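Local coordinates for group B streptococcal R4 surface protein (Streptococcus agalactiae, PDB 6S5Y) that probably forms part of a repetitive stalk on the streptococcal cell wall, here as two tandem immunoglobulin-like Rib domains, a domain type implicated in infection, at residues A[105-110]-A[120-125]; A[83-88]-A[143-148]; A[57-62]-A[75-80]. One frame throughout, in Å; residues are numbered along the deposited sequence.

Contact 1. Residues A[105-110]-A[120-125]; sequences KAEDSI and TTVAFE
Ala106 lays its methyl over one face of the Phe124 ring, a CH-pi contact with CB 4.2 Å from the ring centroid and 20° off the normal. The overlap belongs to the immunoglobulin-like fold of the second Rib domain: a short 3-10 turn at 107-109, in the connection between strands 96-99 and 121-124, packs against edge strand 121-124. No hydrogen bond crosses between the segments, so shape and apolar burial carry the contact.

The methyl of Ala106 sits off-centre, displaced toward the rim of the ring, and also meets the strand backbone, with CB 3.6 Å from Ala123 CA. The ring reaches back to the turn because CG of Phe124 stands beside the backbone N (chi1 -75°), which brings CE2 to 3.4 Å from Ala106 N. Obliquely to the ring lies Ser109, its CB 4.0 Å from Phe124 CZ; its hydroxyl is hydrogen-bonded to the carbonyl of Lys94, tying the turn to the preceding chain. Within the turn, Ser109 N donates to Ala106 O, so the residue that meets the ring face is held by the same turn that presents the serine.

Further down the strand, buried Val122 splits its two methyls between partners. CG1 meets Ile110 CG1 at 4.1 Å, the two side chains meeting at a slant. Beyond them, Ile110 continues onto Val152 of strand 149-159 and Val122 onto Leu113, extending the apolar layer. CG2 of Val122 takes the aliphatic part of Glu107, whose chain bends at chi2 (76°) and folds back over the strand; its OE2 comes 3.4 Å from Val122 O, two acceptors with no bond between them.

Contact 2. Residues A[83-88]-A[143-148]; sequences RTDADK and TYPDGS
Asp85 and Asp146 exchange bonds between carboxylate and backbone across this surface contact. Asp85 N donates to Asp146 OD2 at 2.8 Å and 165°, reaching the oxygen from above the carboxylate plane, while Asp146 N returns only a weak bond to Asp85 OD2 at 3.3 Å. The two carboxylates pass side by side, running opposite ways with their planes 39° apart, bringing Asp85 OD2 within 3.1 Å of Asp146 OD1. Both are acceptors, and the like charges probably repel, offset at least partly by the N-H and hydroxyl donors gathered round the two carboxylates. Beside this pair, Ala86 N donates to Ser148 OG at 3.0 Å, and Asp85 CB packs on Tyr144 CB at 3.5 Å. One face of the Tyr144 ring lies against the peptide between Asp85 and Ala86.

These groups join the short, weakly bonded helical turn around 85-88, in the second Rib domain, to the type I beta turn 144-147 linking strands 134-143 and 149-159.

The second shell fixes both sides. Asp146 folds back in an Asx turn: with chi1 at 73°, its OD1 accepts from Ser148 N and, through its syn lone pair, from Ser148 OG at 2.7 Å. That hydroxyl therefore donates to Asp146 while accepting from Ala86. On the helix, Thr84 and Asp87 form a capping box, in which Thr84 N and OG1 both donate to Asp87 OD2 and Asp87 N returns a weak bond to Thr84 OG1. Farther out, Tyr144 OH is hydrogen-bonded to Asp150, and Lys88 forms a salt bridge with Asp81, just after strand 70-80.

Contact 3. Residues A[57-62]-A[75-80]; sequences KPAKVV and VTVKVV
The beta hairpin of strands 55-64 and 70-80 supplies this contact, an antiparallel pairing of the two strands at the centre of the sheet. Lys57 with Val77 and Ala59 with Val75 are hydrogen-bonded pairs, each closed by two bonds of 2.8 Å between main-chain N and O. Pro58, which has no N-H to give, falls at the non-hydrogen-bonded pair with Thr76, so its place in the strand costs no bond across this pair. There Thr76 CA approaches Lys57 O at 3.4 Å in a CA-H...O contact, while Thr76 N turns to Asp16.

Together the strands form the middle of the four-stranded mixed sheet of the first Rib domain, in its immunoglobulin-like fold, with 17-20 on one flank and 42-45 on the other. The N-to-C directions of these short segments differ by 136°, so the pair is strongly twisted.

Lys57, Ala59, Val75 and Val77 point to one face of the sheet. In Val75, chi1 of -64° puts CG1 beside the backbone N and turns CG2 toward Ala59 CB and Val61 CG2, both at 3.9 Å. Beyond, Ala59 and Val61 meet Phe45 of strand 42-45. Lys57 starts out to the same face and, with its bend at chi2 (-82°), crosses Val79 at a slant, CG 3.6 Å from Val79 CG2, before NZ departs to a salt bridge with Asp50 and a hydrogen bond to Thr53.

How the contacts relate
Contact 3 lies in the first Rib domain and contacts 1 and 2 in the second, so the three run along an elongated two-domain chain. Contact 3 closes first in sequence; contact 2 follows where strand 70-80 gives way to helix 85-88, their centres about 25 Å apart. Contact 1 is nested inside the loop that contact 2 closes. Their centres lie about 16 Å apart, and they meet where the backbones of Thr121 and Thr143 are hydrogen-bonded between strands 121-124 and 134-143, and where Thr120 packs on Tyr144 and Pro145. Contacts 1 and 3, about 39 Å apart between centres, lie on opposite sides of the chain's centre, consistent with repeated domains strung end to end.

Contact 1. Residues A[105-110]-A[120-125]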
loop_
_atom_site.group_PDB
_atom_site.type_symbol
_atom_site.label_atom_id
_atom_site.label_comp_id
_atom_site.label_asym_id
_atom_site.label_seq_id
_atom_site.Cartn_x
_atom_site.Cartn_y
_atom_site.Cartn_z
ATOM N N LYS A 105 18.733 -18.265 14.626
ATOM C CA LYS A 105 18.180 -16.961 14.279
ATOM C C LYS A 105 17.253 -17.151 13.078
ATOM O O LYS A 105 17.640 -17.826 12.115
ATOM C CB LYS A 105 19.294 -15.969 13.903
ATOM C CG LYS A 105 20.161 -15.503 15.068
ATOM C CD LYS A 105 21.304 -14.603 14.593
ATOM C CE LYS A 105 22.427 -14.487 15.605
ATOM N NZ LYS A 105 23.499 -13.558 15.147
ATOM N N ALA A 106 16.036 -16.566 13.128
ATOM C CA ALA A 106 15.053 -16.665 12.045
ATOM C C ALA A 106 15.566 -16.046 10.760
ATOM O O ALA A 106 15.217 -16.521 9.678
ATOM C CB ALA A 106 13.752 -16.012 12.448
ATOM N N GLU A 107 16.428 -15.005 10.887
ATOM C CA GLU A 107 17.087 -14.271 9.798
ATOM C C GLU A 107 17.866 -15.239 8.911
ATOM O O GLU A 107 17.754 -15.180 7.682
ATOM C CB GLU A 107 18.040 -13.201 10.368
ATOM C CG GLU A 107 17.350 -11.930 10.845
ATOM C CD GLU A 107 16.610 -11.992 12.172
ATOM O OE1 GLU A 107 16.923 -12.870 13.016
ATOM O OE2 GLU A 107 15.712 -11.140 12.364
ATOM N N ASP A 108 18.605 -16.161 9.552
ATOM C CA ASP A 108 19.406 -17.205 8.917
ATOM C C ASP A 108 18.544 -18.358 8.350
ATOM O O ASP A 108 19.071 -19.258 7.690
ATOM C CB ASP A 108 20.492 -17.708 9.888
ATOM C CG ASP A 108 21.391 -16.606 10.442
ATOM O OD1 ASP A 108 21.914 -15.796 9.637
ATOM O OD2 ASP A 108 21.582 -16.563 11.676
ATOM N N SER A 109 17.213 -18.301 8.568
ATOM C CA SER A 109 16.277 -19.283 8.027
ATOM C C SER A 109 15.460 -18.723 6.832
ATOM O O SER A 109 14.587 -19.426 6.322
ATOM C CB SER A 109 15.387 -19.860 9.122
ATOM O OG SER A 109 15.501 -21.272 9.138
ATOM N N ILE A 110 15.774 -17.469 6.381
ATOM C CA ILE A 110 15.198 -16.752 5.221
ATOM C C ILE A 110 16.372 -16.181 4.392
ATOM O O ILE A 110 17.166 -15.384 4.896
ATOM C CB ILE A 110 14.137 -15.666 5.618
ATOM C CG1 ILE A 110 12.862 -16.285 6.270
ATOM C CG2 ILE A 110 13.775 -14.728 4.447
ATOM C CD1 ILE A 110 12.007 -17.294 5.424
ATOM N N THR A 120 10.672 -5.141 7.014
ATOM C CA THR A 120 10.102 -6.477 7.216
ATOM C C THR A 120 10.906 -7.190 8.312
ATOM O O THR A 120 12.133 -7.064 8.347
ATOM C CB THR A 120 10.123 -7.262 5.889
ATOM O OG1 THR A 120 9.482 -6.486 4.876
ATOM C CG2 THR A 120 9.447 -8.621 5.989
ATOM N N THR A 121 10.215 -7.894 9.227
ATOM C CA THR A 121 10.864 -8.621 10.331
ATOM C C THR A 121 10.529 -10.099 10.310
ATOM O O THR A 121 9.407 -10.470 9.959
ATOM C CB THR A 121 10.526 -8.018 11.703
ATOM O OG1 THR A 121 9.112 -8.074 11.910
ATOM C CG2 THR A 121 11.070 -6.618 11.880
ATOM N N VAL A 122 11.490 -10.930 10.767
ATOM C CA VAL A 122 11.369 -12.385 10.795
ATOM C C VAL A 122 11.645 -12.973 12.189
ATOM O O VAL A 122 12.673 -12.666 12.806
ATOM C CB VAL A 122 12.218 -13.079 9.689
ATOM C CG1 VAL A 122 11.551 -12.954 8.328
ATOM C CG2 VAL A 122 13.644 -12.535 9.641
ATOM N N ALA A 123 10.721 -13.836 12.668
ATOM C CA ALA A 123 10.817 -14.511 13.970
ATOM C C ALA A 123 10.226 -15.916 13.893
ATOM O O ALA A 123 9.349 -16.162 13.075
ATOM C CB ALA A 123 10.095 -13.704 15.032
ATOM N N PHE A 124 10.693 -16.831 14.731
ATOM C CA PHE A 124 10.147 -18.180 14.738
ATOM C C PHE A 124 8.852 -18.154 15.511
ATOM O O PHE A 124 8.774 -17.470 16.522
ATOM C CB PHE A 124 11.130 -19.179 15.377
ATOM C CG PHE A 124 12.308 -19.570 14.520
ATOM C CD1 PHE A 124 12.137 -20.379 13.400
ATOM C CD2 PHE A 124 13.594 -19.181 14.864
ATOM C CE1 PHE A 124 13.229 -20.755 12.614
ATOM C CE2 PHE A 124 14.686 -19.568 14.084
ATOM C CZ PHE A 124 14.497 -20.343 12.959
ATOM N N GLU A 125 7.836 -18.881 15.040
ATOM C CA GLU A 125 6.524 -18.957 15.698
ATOM C C GLU A 125 6.692 -19.521 17.116
ATOM O O GLU A 125 6.146 -18.999 18.081
ATOM C CB GLU A 125 5.558 -19.833 14.867
ATOM C CG GLU A 125 4.181 -19.994 15.494
ATOM C CD GLU A 125 3.205 -20.895 14.768
ATOM O OE1 GLU A 125 3.609 -21.997 14.325
ATOM O OE2 GLU A 125 2.018 -20.509 14.672
#

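Contact 2. Residues A[83-88]-A[143-148]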
loop_
_atom_site.group_PDB
_atom_site.type_symbol
_atom_site.label_atom_id
_atom_site.label_comp_id
_atom_site.label_asym_id
_atom_site.label_seq_id
_atom_site.Cartn_x
_atom_site.Cartn_y
_atom_site.Cartn_z
ATOM N N ARG A 83 -3.528 -5.169 -3.304
ATOM C CA ARG A 83 -2.630 -6.275 -2.972
ATOM C C ARG A 83 -1.674 -5.881 -1.832
ATOM O O ARG A 83 -0.975 -4.873 -1.936
ATOM C CB ARG A 83 -1.857 -6.752 -4.215
ATOM C CG ARG A 83 -2.721 -6.863 -5.487
ATOM C CD ARG A 83 -2.146 -7.776 -6.559
ATOM N NE ARG A 83 -0.737 -7.496 -6.848
ATOM C CZ ARG A 83 0.252 -8.364 -6.659
ATOM N NH1 ARG A 83 -0.005 -9.590 -6.216
ATOM N NH2 ARG A 83 1.503 -8.022 -6.936
ATOM N N THR A 84 -1.656 -6.690 -0.743
ATOM C CA THR A 84 -0.850 -6.501 0.481
ATOM C C THR A 84 0.621 -6.854 0.206
ATOM O O THR A 84 0.908 -7.429 -0.846
ATOM C CB THR A 84 -1.416 -7.369 1.646
ATOM O OG1 THR A 84 -1.168 -8.752 1.384
ATOM C CG2 THR A 84 -2.898 -7.153 1.906
ATOM N N ASP A 85 1.548 -6.553 1.144
ATOM C CA ASP A 85 2.961 -6.907 0.963
ATOM C C ASP A 85 3.161 -8.428 0.923
ATOM O O ASP A 85 4.047 -8.906 0.211
ATOM C CB ASP A 85 3.852 -6.262 2.030
ATOM C CG ASP A 85 4.052 -4.757 1.903
ATOM O OD1 ASP A 85 3.964 -4.237 0.773
ATOM O OD2 ASP A 85 4.329 -4.108 2.929
ATOM N N ALA A 86 2.295 -9.181 1.650
ATOM C CA ALA A 86 2.289 -10.641 1.690
ATOM C C ALA A 86 1.874 -11.208 0.314
ATOM O O ALA A 86 2.294 -12.305 -0.034
ATOM C CB ALA A 86 1.368 -11.142 2.794
ATOM N N ASP A 87 1.081 -10.446 -0.475
ATOM C CA ASP A 87 0.650 -10.811 -1.841
ATOM C C ASP A 87 1.754 -10.444 -2.825
ATOM O O ASP A 87 1.930 -11.110 -3.845
ATOM C CB ASP A 87 -0.609 -10.025 -2.258
ATOM C CG ASP A 87 -1.882 -10.349 -1.512
ATOM O OD1 ASP A 87 -2.334 -11.514 -1.583
ATOM O OD2 ASP A 87 -2.458 -9.424 -0.900
ATOM N N LYS A 88 2.459 -9.338 -2.527
ATOM C CA LYS A 88 3.520 -8.765 -3.349
ATOM C C LYS A 88 4.900 -9.437 -3.150
ATOM O O LYS A 88 5.823 -9.148 -3.921
ATOM C CB LYS A 88 3.606 -7.238 -3.107
ATOM C CG LYS A 88 2.443 -6.414 -3.707
ATOM C CD LYS A 88 2.550 -4.911 -3.411
ATOM C CE LYS A 88 3.533 -4.150 -4.276
ATOM N NZ LYS A 88 3.546 -2.701 -3.944
ATOM N N THR A 143 6.764 -10.707 9.085
ATOM C CA THR A 143 5.901 -9.546 9.331
ATOM C C THR A 143 6.341 -8.390 8.441
ATOM O O THR A 143 7.422 -7.820 8.632
ATOM C CB THR A 143 5.852 -9.183 10.821
ATOM O OG1 THR A 143 5.426 -10.323 11.564
ATOM C CG2 THR A 143 4.913 -8.010 11.099
ATOM N N TYR A 144 5.495 -8.066 7.463
ATOM C CA TYR A 144 5.733 -7.018 6.474
ATOM C C TYR A 144 5.496 -5.593 7.020
ATOM O O TYR A 144 4.816 -5.458 8.045
ATOM C CB TYR A 144 4.882 -7.294 5.231
ATOM C CG TYR A 144 5.315 -8.531 4.484
ATOM C CD1 TYR A 144 6.412 -8.503 3.627
ATOM C CD2 TYR A 144 4.633 -9.731 4.631
ATOM C CE1 TYR A 144 6.827 -9.645 2.942
ATOM C CE2 TYR A 144 5.044 -10.884 3.962
ATOM C CZ TYR A 144 6.127 -10.828 3.101
ATOM O OH TYR A 144 6.505 -11.948 2.408
ATOM N N PRO A 145 6.029 -4.516 6.359
ATOM C CA PRO A 145 5.815 -3.146 6.876
ATOM C C PRO A 145 4.369 -2.623 6.786
ATOM O O PRO A 145 4.051 -1.656 7.469
ATOM C CB PRO A 145 6.800 -2.293 6.059
ATOM C CG PRO A 145 7.710 -3.254 5.381
ATOM C CD PRO A 145 6.875 -4.474 5.150
ATOM N N ASP A 146 3.498 -3.256 5.977
ATOM C CA ASP A 146 2.075 -2.906 5.870
ATOM C C ASP A 146 1.204 -3.651 6.922
ATOM O O ASP A 146 -0.019 -3.516 6.915
ATOM C CB ASP A 146 1.543 -3.166 4.441
ATOM C CG ASP A 146 1.362 -4.634 4.073
ATOM O OD1 ASP A 146 2.075 -5.481 4.644
ATOM O OD2 ASP A 146 0.515 -4.928 3.205
ATOM N N GLY A 147 1.834 -4.447 7.777
ATOM C CA GLY A 147 1.141 -5.218 8.803
ATOM C C GLY A 147 0.846 -6.662 8.431
ATOM O O GLY A 147 0.695 -7.500 9.327
ATOM N N SER A 148 0.765 -6.963 7.106
ATOM C CA SER A 148 0.488 -8.307 6.586
ATOM C C SER A 148 1.590 -9.315 6.950
ATOM O O SER A 148 2.732 -8.922 7.229
ATOM C CB SER A 148 0.223 -8.289 5.078
ATOM O OG SER A 148 1.393 -8.054 4.312
#

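Contact 3. Residues A[57-62]-A[75-80]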
loop_
_atom_site.group_PDB
_atom_site.type_symbol
_atom_site.label_atom_id
_atom_site.label_comp_id
_atom_site.label_asym_id
_atom_site.label_seq_id
_atom_site.Cartn_x
_atom_site.Cartn_y
_atom_site.Cartn_z
ATOM N N LYS A 57 -2.763 11.734 -3.653
ATOM C CA LYS A 57 -2.394 12.516 -4.833
ATOM C C LYS A 57 -3.074 13.889 -4.882
ATOM O O LYS A 57 -4.303 13.975 -4.805
ATOM C CB LYS A 57 -2.678 11.735 -6.136
ATOM C CG LYS A 57 -2.149 10.305 -6.172
ATOM C CD LYS A 57 -0.677 10.185 -6.544
ATOM C CE LYS A 57 -0.207 8.761 -6.381
ATOM N NZ LYS A 57 1.102 8.530 -7.043
ATOM N N PRO A 58 -2.292 14.980 -5.037
ATOM C CA PRO A 58 -2.914 16.314 -5.130
ATOM C C PRO A 58 -3.475 16.577 -6.526
ATOM O O PRO A 58 -2.794 16.304 -7.523
ATOM C CB PRO A 58 -1.779 17.265 -4.753
ATOM C CG PRO A 58 -0.514 16.517 -5.054
ATOM C CD PRO A 58 -0.819 15.048 -5.157
ATOM N N ALA A 59 -4.728 17.083 -6.604
ATOM C CA ALA A 59 -5.387 17.340 -7.891
ATOM C C ALA A 59 -6.174 18.638 -7.942
ATOM O O ALA A 59 -6.613 19.145 -6.910
ATOM C CB ALA A 59 -6.286 16.163 -8.263
ATOM N N LYS A 60 -6.354 19.172 -9.151
ATOM C CA LYS A 60 -7.133 20.397 -9.382
ATOM C C LYS A 60 -8.295 20.108 -10.311
ATOM O O LYS A 60 -8.084 19.624 -11.421
ATOM C CB LYS A 60 -6.262 21.525 -9.956
ATOM C CG LYS A 60 -5.527 22.327 -8.908
ATOM C CD LYS A 60 -4.721 23.439 -9.555
ATOM C CE LYS A 60 -4.444 24.572 -8.601
ATOM N NZ LYS A 60 -2.994 24.857 -8.496
ATOM N N VAL A 61 -9.519 20.374 -9.845
ATOM C CA VAL A 61 -10.732 20.193 -10.645
ATOM C C VAL A 61 -11.145 21.553 -11.211
ATOM O O VAL A 61 -11.373 22.490 -10.447
ATOM C CB VAL A 61 -11.891 19.489 -9.879
ATOM C CG1 VAL A 61 -13.124 19.334 -10.765
ATOM C CG2 VAL A 61 -11.454 18.134 -9.335
ATOM N N VAL A 62 -11.165 21.669 -12.548
ATOM C CA VAL A 62 -11.598 22.876 -13.257
ATOM C C VAL A 62 -13.102 22.750 -13.501
ATOM O O VAL A 62 -13.571 21.763 -14.074
ATOM C CB VAL A 62 -10.799 23.179 -14.553
ATOM C CG1 VAL A 62 -11.214 24.527 -15.147
ATOM C CG2 VAL A 62 -9.291 23.153 -14.279
ATOM N N VAL A 75 -8.205 19.383 -4.620
ATOM C CA VAL A 75 -8.656 18.124 -3.997
ATOM C C VAL A 75 -7.503 17.134 -3.787
ATOM O O VAL A 75 -6.420 17.317 -4.357
ATOM C CB VAL A 75 -9.826 17.442 -4.767
ATOM C CG1 VAL A 75 -11.088 18.298 -4.759
ATOM C CG2 VAL A 75 -9.423 17.056 -6.190
ATOM N N THR A 76 -7.771 16.065 -3.008
ATOM C CA THR A 76 -6.858 14.947 -2.742
ATOM C C THR A 76 -7.506 13.640 -3.238
ATOM O O THR A 76 -8.658 13.356 -2.898
ATOM C CB THR A 76 -6.518 14.855 -1.229
ATOM O OG1 THR A 76 -6.116 16.132 -0.737
ATOM C CG2 THR A 76 -5.438 13.821 -0.924
ATOM N N VAL A 77 -6.756 12.851 -4.023
ATOM C CA VAL A 77 -7.199 11.554 -4.542
ATOM C C VAL A 77 -6.390 10.479 -3.833
ATOM O O VAL A 77 -5.173 10.386 -4.036
ATOM C CB VAL A 77 -7.069 11.444 -6.089
ATOM C CG1 VAL A 77 -7.394 10.032 -6.580
ATOM C CG2 VAL A 77 -7.939 12.482 -6.798
ATOM N N LYS A 78 -7.058 9.681 -2.984
ATOM C CA LYS A 78 -6.404 8.602 -2.253
ATOM C C LYS A 78 -6.261 7.362 -3.134
ATOM O O LYS A 78 -7.261 6.733 -3.464
ATOM C CB LYS A 78 -7.152 8.276 -0.944
ATOM C CG LYS A 78 -6.367 7.352 0.009
ATOM C CD LYS A 78 -7.088 7.160 1.333
ATOM C CE LYS A 78 -6.149 6.756 2.443
ATOM N NZ LYS A 78 -5.945 5.285 2.492
ATOM N N VAL A 79 -5.017 7.034 -3.528
ATOM C CA VAL A 79 -4.703 5.843 -4.330
ATOM C C VAL A 79 -4.209 4.743 -3.390
ATOM O O VAL A 79 -3.248 4.946 -2.646
ATOM C CB VAL A 79 -3.709 6.114 -5.491
ATOM C CG1 VAL A 79 -3.524 4.870 -6.365
ATOM C CG2 VAL A 79 -4.170 7.292 -6.341
ATOM N N VAL A 80 -4.886 3.592 -3.392
ATOM C CA VAL A 80 -4.526 2.467 -2.522
ATOM C C VAL A 80 -4.186 1.204 -3.327
ATOM O O VAL A 80 -4.736 1.003 -4.416
ATOM C CB VAL A 80 -5.582 2.196 -1.416
ATOM C CG1 VAL A 80 -5.733 3.398 -0.483
ATOM C CG2 VAL A 80 -6.935 1.789 -1.991
#